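Chaperone SycD (PDB 4NRH) probably acts as a type III secretion chaperone of the LcrH/SycD family, captured here in complex with the gatekeeper protein CopN. Local coordinates at residues D[62-67]-D[84-89]; D[77-82]-D[101-106]. All blocks are in the same frame, centred on the assembly; numbering follows the deposited sequence.

Three successive helices carry both contacts. Following the chain from the N terminus, helix 57-72 comes first, and contact 1, joining 62-67 to 84-89, closes a loop made of the end of that helix, the turn and the start of helix 76-89. Before that second helix ends, its earlier part, 77-82, has begun contact 2, which closes on 101-106 of helix 94-106. The two loops therefore cross rather than nest, and helix 76-89 serves both, with its C-terminal part in contact 1 and its N-terminal part in contact 2. Their centres lie about 11 Å apart, and they touch directly where Val82 packs against Val63 and Gly67.

Contact 1 (D[62-67]-D[84-89]); sequences KVYKEG and RWLVFF
Leu86 reaches from helix 76-89 to the surface of helix 57-72 and divides its two methyl groups between Val63 and Tyr64. Its first torsion (chi1 -77°) turns CG away from the residue's own carbonyl and carries the fork out across the gap between the helices. One branch, CD2, meets the valine: Leu86 CD2 is 3.7 Å from Val63 CG1 and 3.8 Å from Val63 CB, and the two side chains point oppositely and lie alongside each other. Val63 CG1 also meets the branch point, Leu86 CG, at 3.8 Å.

The other branch, CD1, settles against the root of the tyrosine. Leu86 CD1 lies 3.6 Å from Tyr64 CA and 4.0 Å from Tyr64 CB, so the methyl rests more closely on the backbone than on the side chain. It also comes to the ring's edge, near the ring plane, with Leu86 CD1 4.0 Å from Tyr64 CD1. With CG anti to the backbone N (chi1 -179°), the ring projects outward from helix 57-72 toward helix 94-106, and the two side chains cross at about a right angle. The phenol can thus lend apolar carbon here while Tyr64 OH and Ser99 OG of helix 94-106 share a hydrogen bond.

Neighbouring helices enclose the same apolar patch: Val63 also packs on Leu13 of helix 9-19, and Leu86 on Phe96. A branched aliphatic residue suits each side, valine for a short, broad surface and leucine for a longer reach with two ends. No hydrogen bond joins the two segments, so their mutual attraction rests on dispersion and the burial of hydrocarbon, with the directional bond of Tyr64 made to the third helix.

Contact 2 (D[77-82]-D[101-106]); sequences AKSITV and GASLHM
Ile80 lays its longer branch over Ser103 and Leu104, two consecutive residues of the facing helix. Its CG1 touches the serine's carbon, with Ile80 CG1 3.6 Å from Ser103 CB, and its end meets the leucine, with Ile80 CD1 3.7 Å from Leu104 CD2. Because CG1 is held beside the backbone N (chi1 -71°) and the chain then runs on extended (chi2 169°), the terminal methyl gets nearer the other helix than the root of the side chain would suggest. The two aliphatic chains cross at about a right angle, Leu104 offering the single methyl CD2.

Ser103 allows a close approach: its CA and that of Ile80 are 6.0 Å apart, a spacing that suits a small side chain at this point. Facing it from helix 76-89 is Ser79, equally small, and the oxygens Ser79 OG and Ser103 OG are 2.8 Å apart. Each hydroxyl also hydrogen-bonds within its own helical region, Ser79 OG with Tyr76 O and Ser103 OG with Ser99 O, which satisfies polar groups buried between the helices. Tyr71 of helix 57-72 packs on Ser103, while Ala113 of helix 110-123 touches Leu104.

The segment axes approach to 9.0 Å, their directions 149° apart, so the helices run roughly antiparallel. Such close antiparallel packing of successive helices, with small residues at the interface, is characteristic of tetratricopeptide repeat (TPR) proteins, and 101-106 lies in a tetratricopeptide repeat, in keeping with the all-helical fold of the LcrH/SycD chaperones.

Contact 1 (D[62-67]-D[84-89])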
loop_
_atom_site.group_PDB
_atom_site.type_symbol
_atom_site.label_atom_id
_atom_site.label_comp_id
_atom_site.label_asym_id
_atom_site.label_seq_id
_atom_site.Cartn_x
_atom_site.Cartn_y
_atom_site.Cartn_z
ATOM N N LYS D 62 18.253 1.759 16.663
ATOM C CA LYS D 62 19.075 0.964 15.757
ATOM C C LYS D 62 18.993 1.522 14.342
ATOM O O LYS D 62 20.003 1.645 13.650
ATOM C CB LYS D 62 18.638 -0.504 15.754
ATOM C CG LYS D 62 18.903 -1.260 17.044
ATOM C CD LYS D 62 18.387 -2.689 16.932
ATOM C CE LYS D 62 18.637 -3.486 18.201
ATOM N NZ LYS D 62 18.036 -4.848 18.119
ATOM N N VAL D 63 17.777 1.860 13.927
ATOM C CA VAL D 63 17.537 2.430 12.608
ATOM C C VAL D 63 18.183 3.809 12.489
ATOM O O VAL D 63 18.725 4.164 11.442
ATOM C CB VAL D 63 16.026 2.532 12.311
ATOM C CG1 VAL D 63 15.787 3.189 10.965
ATOM C CG2 VAL D 63 15.387 1.150 12.341
ATOM N N TYR D 64 18.130 4.580 13.572
ATOM C CA TYR D 64 18.736 5.909 13.595
ATOM C C TYR D 64 20.238 5.843 13.342
ATOM O O TYR D 64 20.784 6.651 12.590
ATOM C CB TYR D 64 18.465 6.608 14.927
ATOM C CG TYR D 64 19.053 8.000 15.001
ATOM C CD1 TYR D 64 18.595 9.012 14.169
ATOM C CD2 TYR D 64 20.072 8.299 15.897
ATOM C CE1 TYR D 64 19.130 10.285 14.229
ATOM C CE2 TYR D 64 20.614 9.571 15.965
ATOM C CZ TYR D 64 20.139 10.560 15.128
ATOM O OH TYR D 64 20.672 11.826 15.189
ATOM N N LYS D 65 20.901 4.886 13.984
ATOM C CA LYS D 65 22.334 4.693 13.801
ATOM C C LYS D 65 22.654 4.307 12.358
ATOM O O LYS D 65 23.664 4.739 11.805
ATOM C CB LYS D 65 22.865 3.635 14.769
ATOM C CG LYS D 65 22.948 4.114 16.211
ATOM C CD LYS D 65 23.441 3.019 17.141
ATOM C CE LYS D 65 24.832 2.553 16.748
ATOM N NZ LYS D 65 25.282 1.394 17.568
ATOM N N GLU D 66 21.792 3.489 11.760
ATOM C CA GLU D 66 21.955 3.092 10.364
ATOM C C GLU D 66 21.928 4.307 9.442
ATOM O O GLU D 66 22.738 4.420 8.522
ATOM C CB GLU D 66 20.863 2.101 9.952
ATOM C CG GLU D 66 20.903 0.778 10.694
ATOM C CD GLU D 66 19.884 -0.215 10.168
ATOM O OE1 GLU D 66 18.800 0.220 9.728
ATOM O OE2 GLU D 66 20.165 -1.431 10.198
ATOM N N GLY D 67 20.989 5.213 9.699
ATOM C CA GLY D 67 20.876 6.437 8.928
ATOM C C GLY D 67 22.036 7.365 9.223
ATOM O O GLY D 67 22.541 8.053 8.335
ATOM N N ARG D 84 13.398 9.733 6.915
ATOM C CA ARG D 84 11.989 9.921 6.578
ATOM C C ARG D 84 11.123 8.813 7.174
ATOM O O ARG D 84 10.027 9.075 7.667
ATOM C CB ARG D 84 11.790 9.986 5.062
ATOM C CG ARG D 84 12.319 11.259 4.419
ATOM C CD ARG D 84 11.603 11.546 3.108
ATOM N NE ARG D 84 11.981 12.841 2.549
ATOM C CZ ARG D 84 12.631 13.000 1.402
ATOM N NH1 ARG D 84 12.974 11.944 0.678
ATOM N NH2 ARG D 84 12.934 14.219 0.974
ATOM N N TRP D 85 11.616 7.578 7.120
ATOM C CA TRP D 85 10.922 6.449 7.735
ATOM C C TRP D 85 10.805 6.630 9.245
ATOM O O TRP D 85 9.757 6.364 9.834
ATOM C CB TRP D 85 11.638 5.132 7.420
ATOM C CG TRP D 85 11.236 4.523 6.109
ATOM C CD1 TRP D 85 12.007 4.402 4.990
ATOM C CD2 TRP D 85 9.964 3.947 5.786
ATOM N NE1 TRP D 85 11.293 3.787 3.988
ATOM C CE2 TRP D 85 10.035 3.498 4.452
ATOM C CE3 TRP D 85 8.772 3.769 6.494
ATOM C CZ2 TRP D 85 8.963 2.885 3.812
ATOM C CZ3 TRP D 85 7.706 3.158 5.857
ATOM C CH2 TRP D 85 7.810 2.723 4.530
ATOM N N LEU D 86 11.893 7.076 9.866
ATOM C CA LEU D 86 11.918 7.325 11.303
ATOM C C LEU D 86 10.914 8.404 11.686
ATOM O O LEU D 86 10.201 8.282 12.683
ATOM C CB LEU D 86 13.320 7.733 11.750
ATOM C CG LEU D 86 14.344 6.605 11.864
ATOM C CD1 LEU D 86 15.719 7.179 12.136
ATOM C CD2 LEU D 86 13.938 5.629 12.957
ATOM N N VAL D 87 10.871 9.462 10.884
ATOM C CA VAL D 87 9.940 10.559 11.103
ATOM C C VAL D 87 8.503 10.081 10.896
ATOM O O VAL D 87 7.585 10.506 11.598
ATOM C CB VAL D 87 10.259 11.746 10.160
ATOM C CG1 VAL D 87 9.027 12.592 9.904
ATOM C CG2 VAL D 87 11.392 12.588 10.732
ATOM N N PHE D 88 8.324 9.164 9.951
ATOM C CA PHE D 88 7.022 8.554 9.702
ATOM C C PHE D 88 6.535 7.775 10.921
ATOM O O PHE D 88 5.358 7.833 11.277
ATOM C CB PHE D 88 7.088 7.638 8.474
ATOM C CG PHE D 88 5.891 6.739 8.315
ATOM C CD1 PHE D 88 4.746 7.196 7.684
ATOM C CD2 PHE D 88 5.920 5.432 8.776
ATOM C CE1 PHE D 88 3.645 6.372 7.533
ATOM C CE2 PHE D 88 4.824 4.603 8.627
ATOM C CZ PHE D 88 3.686 5.074 8.003
ATOM N N PHE D 89 7.448 7.046 11.554
ATOM C CA PHE D 89 7.112 6.232 12.717
ATOM C C PHE D 89 6.912 7.070 13.977
ATOM O O PHE D 89 5.976 6.838 14.742
ATOM C CB PHE D 89 8.195 5.177 12.951
ATOM C CG PHE D 89 8.148 4.041 11.972
ATOM C CD1 PHE D 89 6.947 3.417 11.675
ATOM C CD2 PHE D 89 9.300 3.600 11.341
ATOM C CE1 PHE D 89 6.895 2.373 10.772
ATOM C CE2 PHE D 89 9.254 2.557 10.435
ATOM C CZ PHE D 89 8.051 1.943 10.151
#

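Contact 2 (D[77-82]-D[101-106])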
loop_
_atom_site.group_PDB
_atom_site.type_symbol
_atom_site.label_atom_id
_atom_site.label_comp_id
_atom_site.label_asym_id
_atom_site.label_seq_id
_atom_site.Cartn_x
_atom_site.Cartn_y
_atom_site.Cartn_z
ATOM N N ALA D 77 21.727 10.308 0.197
ATOM C CA ALA D 77 20.517 9.731 -0.378
ATOM C C ALA D 77 19.964 8.606 0.494
ATOM O O ALA D 77 18.759 8.527 0.731
ATOM C CB ALA D 77 20.794 9.224 -1.786
ATOM N N LYS D 78 20.853 7.739 0.969
ATOM C CA LYS D 78 20.456 6.623 1.820
ATOM C C LYS D 78 20.001 7.104 3.194
ATOM O O LYS D 78 19.046 6.574 3.763
ATOM C CB LYS D 78 21.608 5.626 1.967
ATOM C CG LYS D 78 21.299 4.446 2.873
ATOM C CD LYS D 78 22.466 3.474 2.936
ATOM C CE LYS D 78 22.116 2.246 3.760
ATOM N NZ LYS D 78 23.258 1.294 3.854
ATOM N N SER D 79 20.691 8.110 3.725
ATOM C CA SER D 79 20.348 8.659 5.032
ATOM C C SER D 79 18.977 9.326 5.002
ATOM O O SER D 79 18.189 9.179 5.935
ATOM C CB SER D 79 21.415 9.655 5.493
ATOM O OG SER D 79 21.352 10.857 4.744
ATOM N N ILE D 80 18.697 10.050 3.921
ATOM C CA ILE D 80 17.414 10.725 3.754
ATOM C C ILE D 80 16.263 9.722 3.748
ATOM O O ILE D 80 15.237 9.939 4.395
ATOM C CB ILE D 80 17.386 11.558 2.454
ATOM C CG1 ILE D 80 18.300 12.778 2.587
ATOM C CG2 ILE D 80 15.976 12.015 2.139
ATOM C CD1 ILE D 80 18.550 13.506 1.283
ATOM N N THR D 81 16.446 8.624 3.020
ATOM C CA THR D 81 15.473 7.538 2.995
ATOM C C THR D 81 15.158 7.031 4.403
ATOM O O THR D 81 13.995 6.878 4.775
ATOM C CB THR D 81 15.972 6.355 2.139
ATOM O OG1 THR D 81 16.091 6.766 0.770
ATOM C CG2 THR D 81 15.007 5.183 2.231
ATOM N N VAL D 82 16.207 6.784 5.179
ATOM C CA VAL D 82 16.070 6.236 6.524
ATOM C C VAL D 82 15.378 7.195 7.494
ATOM O O VAL D 82 14.459 6.802 8.214
ATOM C CB VAL D 82 17.448 5.854 7.105
ATOM C CG1 VAL D 82 17.326 5.469 8.571
ATOM C CG2 VAL D 82 18.068 4.723 6.297
ATOM N N GLY D 101 17.144 17.035 8.189
ATOM C CA GLY D 101 17.454 18.365 7.699
ATOM C C GLY D 101 18.895 18.499 7.252
ATOM O O GLY D 101 19.177 19.079 6.204
ATOM N N ALA D 102 19.809 17.966 8.058
ATOM C CA ALA D 102 21.234 18.005 7.749
ATOM C C ALA D 102 21.552 17.241 6.468
ATOM O O ALA D 102 22.369 17.682 5.660
ATOM C CB ALA D 102 22.041 17.448 8.912
ATOM N N SER D 103 20.901 16.096 6.290
ATOM C CA SER D 103 21.107 15.270 5.105
ATOM C C SER D 103 20.607 15.970 3.846
ATOM O O SER D 103 21.272 15.953 2.809
ATOM C CB SER D 103 20.409 13.920 5.270
ATOM O OG SER D 103 21.017 13.154 6.296
ATOM N N LEU D 104 19.432 16.585 3.944
ATOM C CA LEU D 104 18.883 17.376 2.848
ATOM C C LEU D 104 19.763 18.590 2.567
ATOM O O LEU D 104 19.950 18.982 1.414
ATOM C CB LEU D 104 17.453 17.819 3.164
ATOM C CG LEU D 104 16.397 16.715 3.259
ATOM C CD1 LEU D 104 15.145 17.228 3.954
ATOM C CD2 LEU D 104 16.063 16.168 1.878
ATOM N N HIS D 105 20.292 19.184 3.633
ATOM C CA HIS D 105 21.202 20.321 3.529
ATOM C C HIS D 105 22.436 19.944 2.711
ATOM O O HIS D 105 22.810 20.650 1.773
ATOM C CB HIS D 105 21.604 20.804 4.929
ATOM C CG HIS D 105 22.387 22.082 4.941
ATOM N ND1 HIS D 105 22.470 22.887 6.056
ATOM C CD2 HIS D 105 23.120 22.696 3.981
ATOM C CE1 HIS D 105 23.219 23.940 5.784
ATOM N NE2 HIS D 105 23.627 23.848 4.531
ATOM N N MET D 106 23.061 18.827 3.069
ATOM C CA MET D 106 24.243 18.346 2.362
ATOM C C MET D 106 23.911 17.937 0.929
ATOM O O MET D 106 24.784 17.924 0.061
ATOM C CB MET D 106 24.869 17.166 3.109
ATOM C CG MET D 106 25.389 17.507 4.497
ATOM S SD MET D 106 26.630 18.814 4.481
ATOM C CE MET D 106 27.868 18.101 3.400
#